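Local structure of type III pantothenate kinase (Campylobacter jejuni, 2NRH) at residues B[6-11]-B[27-32]; B[61-66]-B[200-205]; B[88-91]-B[95-98]. The protein probably phosphorylates pantothenate with ATP, the first step of coenzyme A biosynthesis, as a homodimeric enzyme dependent on a monovalent cation. The protein carries 2 engineered substitutions. One frame throughout, in Å; residues are numbered along the deposited sequence.

Interaction 1: B[6-11]-B[27-32]; sequences CDIGNS and DQFLEF. With SO4 (sulfate ion), chain D.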
ATOM      1  N   CYS B   6     -25.723  15.197   3.063  1.00 53.40           N
ATOM      2  CA  CYS B   6     -25.356  13.803   3.252  1.00 51.23           C
ATOM      3  C   CYS B   6     -24.326  13.327   2.210  1.00 50.40           C
ATOM      4  O   CYS B   6     -24.526  13.440   0.982  1.00 49.75           O
ATOM      5  CB  CYS B   6     -26.596  12.885   3.272  1.00 51.31           C
ATOM      6  SG  CYS B   6     -26.210  11.278   3.994  1.00 53.87           S
ATOM      7  N   ASP B   7     -23.207  12.807   2.711  1.00 49.38           N
ATOM      8  CA  ASP B   7     -22.147  12.218   1.882  1.00 48.83           C
ATOM      9  C   ASP B   7     -22.066  10.698   2.162  1.00 47.85           C
ATOM     10  O   ASP B   7     -21.535  10.261   3.198  1.00 48.82           O
ATOM     11  CB  ASP B   7     -20.837  12.988   2.136  1.00 48.71           C
ATOM     12  CG  ASP B   7     -19.597  12.164   1.888  1.00 51.15           C
ATOM     13  OD1 ASP B   7     -19.576  11.417   0.917  1.00 54.22           O
ATOM     14  OD2 ASP B   7     -18.608  12.263   2.660  1.00 56.81           O
ATOM     15  N   ILE B   8     -22.642   9.898   1.260  1.00 47.16           N
ATOM     16  CA  ILE B   8     -22.855   8.475   1.508  1.00 46.93           C
ATOM     17  C   ILE B   8     -21.785   7.555   0.871  1.00 46.01           C
ATOM     18  O   ILE B   8     -21.591   7.561  -0.327  1.00 45.04           O
ATOM     19  CB  ILE B   8     -24.283   8.040   1.037  1.00 47.46           C
ATOM     20  CG1 ILE B   8     -25.349   8.903   1.694  1.00 48.50           C
ATOM     21  CG2 ILE B   8     -24.531   6.488   1.290  1.00 47.22           C
ATOM     22  CD1 ILE B   8     -26.677   9.043   0.887  1.00 48.50           C
ATOM     23  N   GLY B   9     -21.101   6.774   1.698  1.00 46.04           N
ATOM     24  CA  GLY B   9     -20.069   5.865   1.268  1.00 45.17           C
ATOM     25  C   GLY B   9     -20.486   4.388   1.344  1.00 46.76           C
ATOM     26  O   GLY B   9     -21.651   4.044   1.594  1.00 46.87           O
ATOM     27  N   ASN B  10     -19.511   3.526   1.120  1.00 47.60           N
ATOM     28  CA  ASN B  10     -19.645   2.100   1.315  1.00 50.22           C
ATOM     29  C   ASN B  10     -19.708   1.611   2.764  1.00 51.17           C
ATOM     30  O   ASN B  10     -20.179   0.498   3.008  1.00 50.53           O
ATOM     31  CB  ASN B  10     -18.556   1.377   0.538  1.00 49.04           C
ATOM     32  CG  ASN B  10     -18.807   1.433  -0.974  1.00 53.30           C
ATOM     33  OD1 ASN B  10     -19.910   1.071  -1.473  1.00 53.51           O
ATOM     34  ND2 ASN B  10     -17.806   1.886  -1.715  1.00 49.35           N
ATOM     35  N   SER B  11     -19.290   2.448   3.717  1.00 52.29           N
ATOM     36  CA  SER B  11     -19.346   2.065   5.125  1.00 53.74           C
ATOM     37  C   SER B  11     -20.052   3.050   6.095  1.00 52.91           C
ATOM     38  O   SER B  11     -20.535   2.651   7.164  1.00 52.09           O
ATOM     39  CB  SER B  11     -17.914   1.798   5.615  1.00 55.41           C
ATOM     40  OG  SER B  11     -17.368   0.643   5.008  1.00 60.11           O
ATOM     41  N   ASP B  27     -26.440   0.380   8.406  1.00 54.86           N
ATOM     42  CA  ASP B  27     -27.618  -0.022   9.167  1.00 54.26           C
ATOM     43  C   ASP B  27     -28.332   1.182   9.789  1.00 53.51           C
ATOM     44  O   ASP B  27     -29.547   1.376   9.595  1.00 53.77           O
ATOM     45  CB  ASP B  27     -27.219  -1.010  10.267  1.00 55.12           C
ATOM     46  CG  ASP B  27     -26.754  -2.380   9.713  1.00 59.34           C
ATOM     47  OD1 ASP B  27     -27.062  -2.684   8.527  1.00 58.27           O
ATOM     48  OD2 ASP B  27     -26.078  -3.159  10.471  1.00 62.83           O
ATOM     49  N   GLN B  28     -27.584   2.020  10.503  1.00 53.19           N
ATOM     50  CA  GLN B  28     -28.134   3.265  11.056  1.00 52.26           C
ATOM     51  C   GLN B  28     -28.724   4.137   9.951  1.00 53.93           C
ATOM     52  O   GLN B  28     -29.805   4.760  10.120  1.00 53.87           O
ATOM     53  CB  GLN B  28     -27.093   4.026  11.899  1.00 51.58           C
ATOM     54  CG  GLN B  28     -26.774   3.303  13.275  1.00 50.63           C
ATOM     55  CD  GLN B  28     -25.421   3.627  13.846  1.00 52.12           C
ATOM     56  OE1 GLN B  28     -24.628   4.383  13.259  1.00 54.64           O
ATOM     57  NE2 GLN B  28     -25.120   3.044  15.003  1.00 49.21           N
ATOM     58  N   PHE B  29     -28.034   4.182   8.805  1.00 53.89           N
ATOM     59  CA  PHE B  29     -28.453   5.081   7.772  1.00 53.75           C
ATOM     60  C   PHE B  29     -29.824   4.597   7.202  1.00 54.24           C
ATOM     61  O   PHE B  29     -30.736   5.389   6.884  1.00 52.80           O
ATOM     62  CB  PHE B  29     -27.398   5.159   6.648  1.00 52.78           C
ATOM     63  CG  PHE B  29     -27.918   5.862   5.392  1.00 49.95           C
ATOM     64  CD1 PHE B  29     -28.005   7.240   5.349  1.00 46.21           C
ATOM     65  CD2 PHE B  29     -28.353   5.133   4.309  1.00 46.93           C
ATOM     66  CE1 PHE B  29     -28.475   7.887   4.245  1.00 47.20           C
ATOM     67  CE2 PHE B  29     -28.854   5.787   3.152  1.00 51.23           C
ATOM     68  CZ  PHE B  29     -28.922   7.142   3.126  1.00 49.76           C
ATOM     69  N   LEU B  30     -29.945   3.295   7.075  1.00 54.73           N
ATOM     70  CA  LEU B  30     -31.141   2.750   6.477  1.00 58.12           C
ATOM     71  C   LEU B  30     -32.423   3.005   7.333  1.00 59.69           C
ATOM     72  O   LEU B  30     -33.535   3.012   6.797  1.00 60.41           O
ATOM     73  CB  LEU B  30     -30.920   1.257   6.158  1.00 57.41           C
ATOM     74  CG  LEU B  30     -29.869   0.996   5.062  1.00 57.20           C
ATOM     75  CD1 LEU B  30     -29.416  -0.461   5.017  1.00 58.26           C
ATOM     76  CD2 LEU B  30     -30.387   1.423   3.706  1.00 60.31           C
ATOM     77  N   GLU B  31     -32.243   3.260   8.632  1.00 61.54           N
ATOM     78  CA  GLU B  31     -33.348   3.460   9.592  1.00 64.31           C
ATOM     79  C   GLU B  31     -33.621   4.917   9.887  1.00 65.50           C
ATOM     80  O   GLU B  31     -34.508   5.210  10.684  1.00 67.06           O
ATOM     81  CB  GLU B  31     -33.019   2.851  10.964  1.00 64.27           C
ATOM     82  CG  GLU B  31     -32.843   1.346  11.016  1.00 67.38           C
ATOM     83  CD  GLU B  31     -34.067   0.598  10.529  1.00 72.62           C
ATOM     84  OE1 GLU B  31     -35.206   0.936  10.962  1.00 75.48           O
ATOM     85  OE2 GLU B  31     -33.875  -0.329   9.712  1.00 73.81           O
ATOM     86  N   PHE B  32     -32.807   5.810   9.330  1.00 65.96           N
ATOM     87  CA  PHE B  32     -32.896   7.227   9.547  1.00 66.47           C
ATOM     88  C   PHE B  32     -34.178   7.724   8.883  1.00 68.77           C
ATOM     89  O   PHE B  32     -34.535   7.322   7.767  1.00 69.25           O
ATOM     90  CB  PHE B  32     -31.655   7.865   8.927  1.00 65.21           C
ATOM     91  CG  PHE B  32     -31.472   9.347   9.208  1.00 64.82           C
ATOM     92  CD1 PHE B  32     -31.017   9.796  10.433  1.00 63.93           C
ATOM     93  CD2 PHE B  32     -31.692  10.296   8.201  1.00 64.39           C
ATOM     94  CE1 PHE B  32     -30.797  11.164  10.661  1.00 63.27           C
ATOM     95  CE2 PHE B  32     -31.493  11.676   8.429  1.00 61.95           C
ATOM     96  CZ  PHE B  32     -31.039  12.103   9.652  1.00 64.06           C
TER
HETATM   97  S   SO4 D 218     -16.383   4.775   3.398  1.00 98.66           S
HETATM   98  O1  SO4 D 218     -15.144   5.519   3.627  1.00 99.66           O
HETATM   99  O2  SO4 D 218     -16.200   3.465   4.029  1.00100.96           O
HETATM  100  O3  SO4 D 218     -17.487   5.480   4.035  1.00 97.07           O
HETATM  101  O4  SO4 D 218     -16.628   4.611   1.949  1.00 97.68           O
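F29 meets C6 and I8 with the far end of its ring; of segment 27-32, it is the residue that touches segment 6-11. The methyl CD1 of I8 lies 3.7 Å from CZ of F29, the two side chains crossing at about a right angle. Beside it the sulfur of C6 joins the same end of the ring, its SG 4.1 Å from CE1 of F29. The sulfur approaches obliquely, 64° off the ring normal, a cysteine sulfur-aromatic contact.

Torsions explain the reach. CG of F29 is anti to the backbone N (chi1 168°), which sends the ring across to the strand, and C6 likewise carries its SG anti to its own N. All three side chains are buried, with A13 and F15 of strand 12-16 and L51 of helix 48-53 packing against F29.

Past I8 the strand gives way to a loop whose backbone faces an anion. N10 N makes a weak hydrogen bond to O4 of the sulfate at 3.2 Å, bent to 133° at the hydrogen, and S94 OG also binds this ion, which probably came from the crystallisation liquor. Residues D7 to N14 are the predicted ATP-binding segment, and the turn between strands 4-8 and 12-16, with G9 and N10 at the anion, is consistent with the phosphate-1 hairpin of the actin-like (ASKHA) ATPase fold.

Interaction 2: B[61-66]-B[200-205]; sequences EPYFLF and KKIIKE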
ATOM      1  N   GLU B  61     -25.384  14.841  -7.422  1.00 53.78           N
ATOM      2  CA  GLU B  61     -24.415  14.394  -8.434  1.00 54.31           C
ATOM      3  C   GLU B  61     -24.609  15.021  -9.824  1.00 54.91           C
ATOM      4  O   GLU B  61     -23.629  15.439 -10.429  1.00 54.82           O
ATOM      5  CB  GLU B  61     -24.377  12.871  -8.547  1.00 54.27           C
ATOM      6  CG  GLU B  61     -23.501  12.325  -9.660  1.00 53.16           C
ATOM      7  CD  GLU B  61     -23.102  10.857  -9.373  1.00 55.13           C
ATOM      8  OE1 GLU B  61     -23.659  10.297  -8.410  1.00 52.24           O
ATOM      9  OE2 GLU B  61     -22.279  10.262 -10.115  1.00 55.77           O
ATOM     10  N   PRO B  62     -25.871  15.069 -10.336  1.00 56.04           N
ATOM     11  CA  PRO B  62     -26.103  15.634 -11.692  1.00 56.40           C
ATOM     12  C   PRO B  62     -25.695  17.090 -11.860  1.00 57.17           C
ATOM     13  O   PRO B  62     -25.498  17.516 -12.993  1.00 58.98           O
ATOM     14  CB  PRO B  62     -27.633  15.473 -11.903  1.00 56.17           C
ATOM     15  CG  PRO B  62     -28.023  14.298 -10.919  1.00 56.73           C
ATOM     16  CD  PRO B  62     -27.131  14.572  -9.726  1.00 56.01           C
ATOM     17  N   TYR B  63     -25.551  17.837 -10.769  1.00 56.75           N
ATOM     18  CA  TYR B  63     -25.209  19.262 -10.826  1.00 57.89           C
ATOM     19  C   TYR B  63     -23.711  19.544 -10.906  1.00 58.60           C
ATOM     20  O   TYR B  63     -23.287  20.672 -11.226  1.00 58.37           O
ATOM     21  CB  TYR B  63     -25.842  20.006  -9.647  1.00 58.48           C
ATOM     22  CG  TYR B  63     -27.346  19.915  -9.667  1.00 61.66           C
ATOM     23  CD1 TYR B  63     -28.100  20.853 -10.375  1.00 62.50           C
ATOM     24  CD2 TYR B  63     -28.029  18.867  -9.018  1.00 61.39           C
ATOM     25  CE1 TYR B  63     -29.466  20.786 -10.416  1.00 62.15           C
ATOM     26  CE2 TYR B  63     -29.410  18.778  -9.066  1.00 60.69           C
ATOM     27  CZ  TYR B  63     -30.121  19.759  -9.767  1.00 63.48           C
ATOM     28  OH  TYR B  63     -31.508  19.723  -9.854  1.00 66.04           O
ATOM     29  N   PHE B  64     -22.905  18.514 -10.632  1.00 59.22           N
ATOM     30  CA  PHE B  64     -21.452  18.678 -10.608  1.00 59.08           C
ATOM     31  C   PHE B  64     -20.893  18.746 -12.013  1.00 59.52           C
ATOM     32  O   PHE B  64     -20.864  17.736 -12.700  1.00 60.82           O
ATOM     33  CB  PHE B  64     -20.787  17.526  -9.820  1.00 59.19           C
ATOM     34  CG  PHE B  64     -20.687  17.785  -8.324  1.00 57.15           C
ATOM     35  CD1 PHE B  64     -19.618  18.503  -7.797  1.00 55.07           C
ATOM     36  CD2 PHE B  64     -21.666  17.333  -7.475  1.00 56.11           C
ATOM     37  CE1 PHE B  64     -19.547  18.757  -6.461  1.00 55.35           C
ATOM     38  CE2 PHE B  64     -21.618  17.600  -6.125  1.00 54.04           C
ATOM     39  CZ  PHE B  64     -20.556  18.299  -5.611  1.00 55.95           C
ATOM     40  N   LEU B  65     -20.429  19.916 -12.450  1.00 59.76           N
ATOM     41  CA  LEU B  65     -19.673  19.981 -13.713  1.00 59.25           C
ATOM     42  C   LEU B  65     -18.148  20.133 -13.471  1.00 58.75           C
ATOM     43  O   LEU B  65     -17.636  21.123 -12.909  1.00 60.90           O
ATOM     44  CB  LEU B  65     -20.272  21.022 -14.699  1.00 60.10           C
ATOM     45  CG  LEU B  65     -21.831  21.063 -14.836  1.00 60.71           C
ATOM     46  CD1 LEU B  65     -22.255  21.946 -15.935  1.00 61.45           C
ATOM     47  CD2 LEU B  65     -22.549  19.667 -14.970  1.00 61.53           C
ATOM     48  N   PHE B  66     -17.407  19.134 -13.910  1.00 56.07           N
ATOM     49  CA  PHE B  66     -16.061  18.971 -13.471  1.00 53.88           C
ATOM     50  C   PHE B  66     -15.275  18.434 -14.632  1.00 52.71           C
ATOM     51  O   PHE B  66     -15.619  17.426 -15.175  1.00 52.87           O
ATOM     52  CB  PHE B  66     -16.082  18.000 -12.268  1.00 54.14           C
ATOM     53  CG  PHE B  66     -14.742  17.703 -11.697  1.00 52.17           C
ATOM     54  CD1 PHE B  66     -14.068  18.651 -10.955  1.00 53.36           C
ATOM     55  CD2 PHE B  66     -14.177  16.447 -11.872  1.00 52.53           C
ATOM     56  CE1 PHE B  66     -12.839  18.378 -10.423  1.00 54.77           C
ATOM     57  CE2 PHE B  66     -12.984  16.162 -11.321  1.00 51.92           C
ATOM     58  CZ  PHE B  66     -12.284  17.137 -10.613  1.00 54.75           C
ATOM     59  N   LYS B 200     -21.733  22.306  -0.754  1.00 58.23           N
ATOM     60  CA  LYS B 200     -22.189  23.652  -0.432  1.00 60.84           C
ATOM     61  C   LYS B 200     -22.149  24.505  -1.698  1.00 61.24           C
ATOM     62  O   LYS B 200     -23.114  25.203  -2.009  1.00 61.69           O
ATOM     63  CB  LYS B 200     -21.284  24.289   0.649  1.00 61.28           C
ATOM     64  CG  LYS B 200     -22.063  24.871   1.821  1.00 63.85           C
ATOM     65  CD  LYS B 200     -21.569  24.303   3.151  1.00 67.74           C
ATOM     66  CE  LYS B 200     -22.609  24.481   4.292  1.00 72.12           C
ATOM     67  NZ  LYS B 200     -21.974  24.550   5.684  1.00 70.22           N
ATOM     68  N   LYS B 201     -21.029  24.425  -2.423  1.00 62.22           N
ATOM     69  CA  LYS B 201     -20.836  25.161  -3.671  1.00 62.34           C
ATOM     70  C   LYS B 201     -21.865  24.807  -4.698  1.00 62.59           C
ATOM     71  O   LYS B 201     -22.339  25.698  -5.406  1.00 63.66           O
ATOM     72  CB  LYS B 201     -19.434  24.970  -4.243  1.00 62.39           C
ATOM     73  CG  LYS B 201     -19.184  25.699  -5.582  1.00 62.80           C
ATOM     74  CD  LYS B 201     -17.697  25.692  -6.021  1.00 63.37           C
ATOM     75  CE  LYS B 201     -17.557  25.680  -7.614  1.00 65.98           C
ATOM     76  NZ  LYS B 201     -16.139  25.695  -8.207  1.00 65.03           N
ATOM     77  N   ILE B 202     -22.233  23.533  -4.800  1.00 62.78           N
ATOM     78  CA  ILE B 202     -23.267  23.166  -5.787  1.00 63.05           C
ATOM     79  C   ILE B 202     -24.593  23.882  -5.540  1.00 64.43           C
ATOM     80  O   ILE B 202     -25.299  24.253  -6.492  1.00 63.81           O
ATOM     81  CB  ILE B 202     -23.512  21.639  -5.872  1.00 62.59           C
ATOM     82  CG1 ILE B 202     -22.454  20.985  -6.769  1.00 62.22           C
ATOM     83  CG2 ILE B 202     -24.982  21.302  -6.310  1.00 59.22           C
ATOM     84  CD1 ILE B 202     -22.019  21.775  -7.935  1.00 60.84           C
ATOM     85  N   ILE B 203     -24.908  24.063  -4.261  1.00 65.63           N
ATOM     86  CA  ILE B 203     -26.175  24.620  -3.835  1.00 68.00           C
ATOM     87  C   ILE B 203     -26.179  26.120  -4.034  1.00 70.03           C
ATOM     88  O   ILE B 203     -27.204  26.686  -4.392  1.00 70.89           O
ATOM     89  CB  ILE B 203     -26.491  24.232  -2.392  1.00 67.52           C
ATOM     90  CG1 ILE B 203     -26.876  22.759  -2.346  1.00 67.22           C
ATOM     91  CG2 ILE B 203     -27.698  24.977  -1.866  1.00 69.61           C
ATOM     92  CD1 ILE B 203     -26.390  22.012  -1.146  1.00 62.36           C
ATOM     93  N   LYS B 204     -25.024  26.758  -3.850  1.00 72.21           N
ATOM     94  CA  LYS B 204     -24.922  28.192  -4.039  1.00 73.90           C
ATOM     95  C   LYS B 204     -24.941  28.544  -5.518  1.00 74.49           C
ATOM     96  O   LYS B 204     -25.064  29.719  -5.867  1.00 74.91           O
ATOM     97  CB  LYS B 204     -23.682  28.783  -3.336  1.00 73.84           C
ATOM     98  CG  LYS B 204     -22.339  28.543  -4.055  1.00 75.14           C
ATOM     99  CD  LYS B 204     -21.241  29.615  -3.754  1.00 74.92           C
ATOM    100  CE  LYS B 204     -21.158  30.654  -4.912  1.00 76.19           C
ATOM    101  NZ  LYS B 204     -20.343  30.145  -6.101  1.00 74.43           N
ATOM    102  N   GLU B 205     -24.840  27.519  -6.366  1.00 75.26           N
ATOM    103  CA  GLU B 205     -24.760  27.656  -7.839  1.00 76.10           C
ATOM    104  C   GLU B 205     -26.068  27.295  -8.540  1.00 75.81           C
ATOM    105  O   GLU B 205     -26.231  27.523  -9.736  1.00 75.84           O
ATOM    106  CB  GLU B 205     -23.657  26.766  -8.423  1.00 75.54           C
ATOM    107  CG  GLU B 205     -22.267  27.125  -8.001  1.00 76.84           C
ATOM    108  CD  GLU B 205     -21.153  26.332  -8.727  1.00 77.65           C
ATOM    109  OE1 GLU B 205     -21.393  25.267  -9.388  1.00 80.55           O
ATOM    110  OE2 GLU B 205     -20.001  26.797  -8.623  1.00 79.91           O
TER
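I202 presents two of its branches to the loop segment 61-66, and its conformation gives each aromatic residue a different branch. CG1 is anti to the carbonyl carbon (chi1 -82°), a setting that lays this methylene over one face of the F64 ring. CG1 of I202 stands 3.4 Å above the plane of the F64 ring, over the centre, and its line to the centroid lies only 11° off the ring normal: a CH-pi contact. The other branch, CG2, packs against the start of the Y63 side chain, 3.7 Å from CB of Y63. The second torsion of I202 (chi2 -36°) carries CD1 back toward the loop, where it comes within 3.7 Å of Y63 O and 4.1 Å of F64 CD1.

The two aromatic residues behave differently. Y63 starts out toward the helix, but its ring then leads away, leaving CB to make the contact. F64 does the reverse, beginning alongside the helix and bringing one face of its ring against CG1 of I202. No hydrogen bond crosses the interface, and its hold is apolar.

The surroundings extend this packing. Y82 meets the F64 ring edge-to-face, touches I202, and receives K201 through a cation-pi contact as well as a hydrogen bond from K201 NZ to the backbone O of Y82. F64 also rests on I75 and I78, so it brings the loop after strand 57-59 against both helix 75-81 and helix 194-204.

Interaction 3: B[88-91]-B[95-98]; sequences VVVD and AITI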
ATOM      1  N   VAL B  88      -3.323  19.645  -5.038  1.00 56.77           N
ATOM      2  CA  VAL B  88      -3.390  18.213  -4.953  1.00 55.70           C
ATOM      3  C   VAL B  88      -4.337  17.944  -3.819  1.00 55.04           C
ATOM      4  O   VAL B  88      -4.160  18.484  -2.742  1.00 55.01           O
ATOM      5  CB  VAL B  88      -2.026  17.556  -4.754  1.00 55.60           C
ATOM      6  CG1 VAL B  88      -2.201  16.045  -4.431  1.00 53.86           C
ATOM      7  CG2 VAL B  88      -1.215  17.735  -6.006  1.00 54.03           C
ATOM      8  N   VAL B  89      -5.383  17.157  -4.128  1.00 54.17           N
ATOM      9  CA  VAL B  89      -6.398  16.711  -3.168  1.00 51.41           C
ATOM     10  C   VAL B  89      -6.225  15.246  -2.736  1.00 50.94           C
ATOM     11  O   VAL B  89      -6.183  14.362  -3.545  1.00 50.10           O
ATOM     12  CB  VAL B  89      -7.805  16.983  -3.657  1.00 50.52           C
ATOM     13  CG1 VAL B  89      -8.811  16.686  -2.531  1.00 49.42           C
ATOM     14  CG2 VAL B  89      -7.942  18.432  -4.087  1.00 50.51           C
ATOM     15  N   VAL B  90      -6.106  15.050  -1.419  1.00 51.34           N
ATOM     16  CA  VAL B  90      -5.841  13.760  -0.769  1.00 49.99           C
ATOM     17  C   VAL B  90      -6.966  13.525   0.210  1.00 50.68           C
ATOM     18  O   VAL B  90      -7.166  14.322   1.104  1.00 51.82           O
ATOM     19  CB  VAL B  90      -4.448  13.735  -0.063  1.00 49.83           C
ATOM     20  CG1 VAL B  90      -4.077  12.282   0.445  1.00 49.35           C
ATOM     21  CG2 VAL B  90      -3.341  14.180  -1.039  1.00 46.63           C
ATOM     22  N   ASP B  91      -7.756  12.475  -0.021  1.00 50.62           N
ATOM     23  CA  ASP B  91      -8.790  12.032   0.908  1.00 51.35           C
ATOM     24  C   ASP B  91      -8.290  10.710   1.491  1.00 51.01           C
ATOM     25  O   ASP B  91      -8.217   9.653   0.807  1.00 50.65           O
ATOM     26  CB  ASP B  91     -10.114  11.826   0.200  1.00 51.14           C
ATOM     27  CG  ASP B  91     -11.275  11.596   1.156  1.00 57.30           C
ATOM     28  OD1 ASP B  91     -11.083  11.631   2.391  1.00 60.25           O
ATOM     29  OD2 ASP B  91     -12.431  11.395   0.660  1.00 64.29           O
ATOM     30  N   ALA B  95      -9.713   4.240   1.880  1.00 49.89           N
ATOM     31  CA  ALA B  95      -8.816   4.262   0.750  1.00 49.27           C
ATOM     32  C   ALA B  95      -8.178   5.642   0.826  1.00 47.98           C
ATOM     33  O   ALA B  95      -8.691   6.533   1.498  1.00 49.47           O
ATOM     34  CB  ALA B  95      -9.616   4.095  -0.561  1.00 47.83           C
ATOM     35  N   ILE B  96      -7.047   5.793   0.186  1.00 48.04           N
ATOM     36  CA  ILE B  96      -6.357   7.072   0.023  1.00 48.96           C
ATOM     37  C   ILE B  96      -6.413   7.397  -1.492  1.00 48.72           C
ATOM     38  O   ILE B  96      -5.899   6.663  -2.314  1.00 47.99           O
ATOM     39  CB  ILE B  96      -4.908   6.959   0.564  1.00 48.69           C
ATOM     40  CG1 ILE B  96      -4.959   6.835   2.095  1.00 49.13           C
ATOM     41  CG2 ILE B  96      -4.013   8.146   0.161  1.00 47.62           C
ATOM     42  CD1 ILE B  96      -3.570   6.611   2.759  1.00 49.79           C
ATOM     43  N   THR B  97      -7.142   8.443  -1.850  1.00 48.96           N
ATOM     44  CA  THR B  97      -7.163   8.904  -3.253  1.00 48.91           C
ATOM     45  C   THR B  97      -6.431  10.231  -3.359  1.00 49.08           C
ATOM     46  O   THR B  97      -6.564  11.081  -2.495  1.00 48.88           O
ATOM     47  CB  THR B  97      -8.583   9.029  -3.769  1.00 48.61           C
ATOM     48  OG1 THR B  97      -9.278   9.998  -2.965  1.00 49.27           O
ATOM     49  CG2 THR B  97      -9.255   7.665  -3.659  1.00 46.91           C
ATOM     50  N   ILE B  98      -5.578  10.344  -4.371  1.00 50.55           N
ATOM     51  CA  ILE B  98      -4.782  11.557  -4.624  1.00 50.61           C
ATOM     52  C   ILE B  98      -5.176  12.100  -5.991  1.00 49.90           C
ATOM     53  O   ILE B  98      -5.004  11.455  -7.001  1.00 49.88           O
ATOM     54  CB  ILE B  98      -3.254  11.257  -4.555  1.00 50.28           C
ATOM     55  CG1 ILE B  98      -2.836  10.708  -3.202  1.00 52.36           C
ATOM     56  CG2 ILE B  98      -2.437  12.537  -4.726  1.00 52.29           C
ATOM     57  CD1 ILE B  98      -2.680   9.230  -3.120  1.00 56.78           C
TER
HETATM   58  O   HOH W   1      -8.839  12.662  -3.943  1.00 49.14           O
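V90 and I98 form the non-hydrogen-bonded pair and D91 and T97 the hydrogen-bonded pair of an antiparallel beta hairpin, the two strand segments running at 173° to each other in the five-stranded sheet that is probably the core of the second actin-like half.

The backbone bonds belong to D91 and T97. D91 N donates to T97 O over 3.1 Å, and T97 N returns a bond of the same length to D91 O. CA-H...O contacts accompany them: CA of V90 approaches T97 O, CA of I98 approaches V89 O, and CA of I96 lies 3.3 Å from D91 O.

Apolar contacts line the face that carries V88, V90, I96 and I98. CG1 of V88 presses to 3.5 Å from CG2 of I98, the side chains crossing at a slant. V90 lies side by side with both I96 and I98, all pointing the same way, its CG1 4.1 Å from CG2 of I96. Helix 146-165 backs this face through I158 and I162.

The other face carries D91 and T97 together with V89 and A95. D91 is a predicted potassium ligand, and T97 touches R77, which is predicted to bind substrate. CB of D91 lies 3.7 Å from OG1 of T97. That hydroxyl sits between the backbone N and the carbonyl carbon (chi1 61°), where a water 2.9 Å from T97 OG1 is also hydrogen-bonded to V89 O.

The contacts follow one another by their first segments, their centres 20 to 22 Å apart. None touches another, the nearest atoms being about 7 to 8 Å apart. Interaction 1 joins helix 26-30 to the five-stranded sheet that holds strand 4-8. Interaction 3 lies in a second sheet with the same strand order, a duplication expected of the actin-like ATPase fold. Interaction 2 joins the loop after strand 57-59 to helix 194-204, its chain excursion including interaction 3. The predicted ATP site draws on both halves, D7 to N14 from the first and S94 from the second, where the predicted potassium ligand D91 also lies: one topology used twice, consistent with a site in the cleft between the copies.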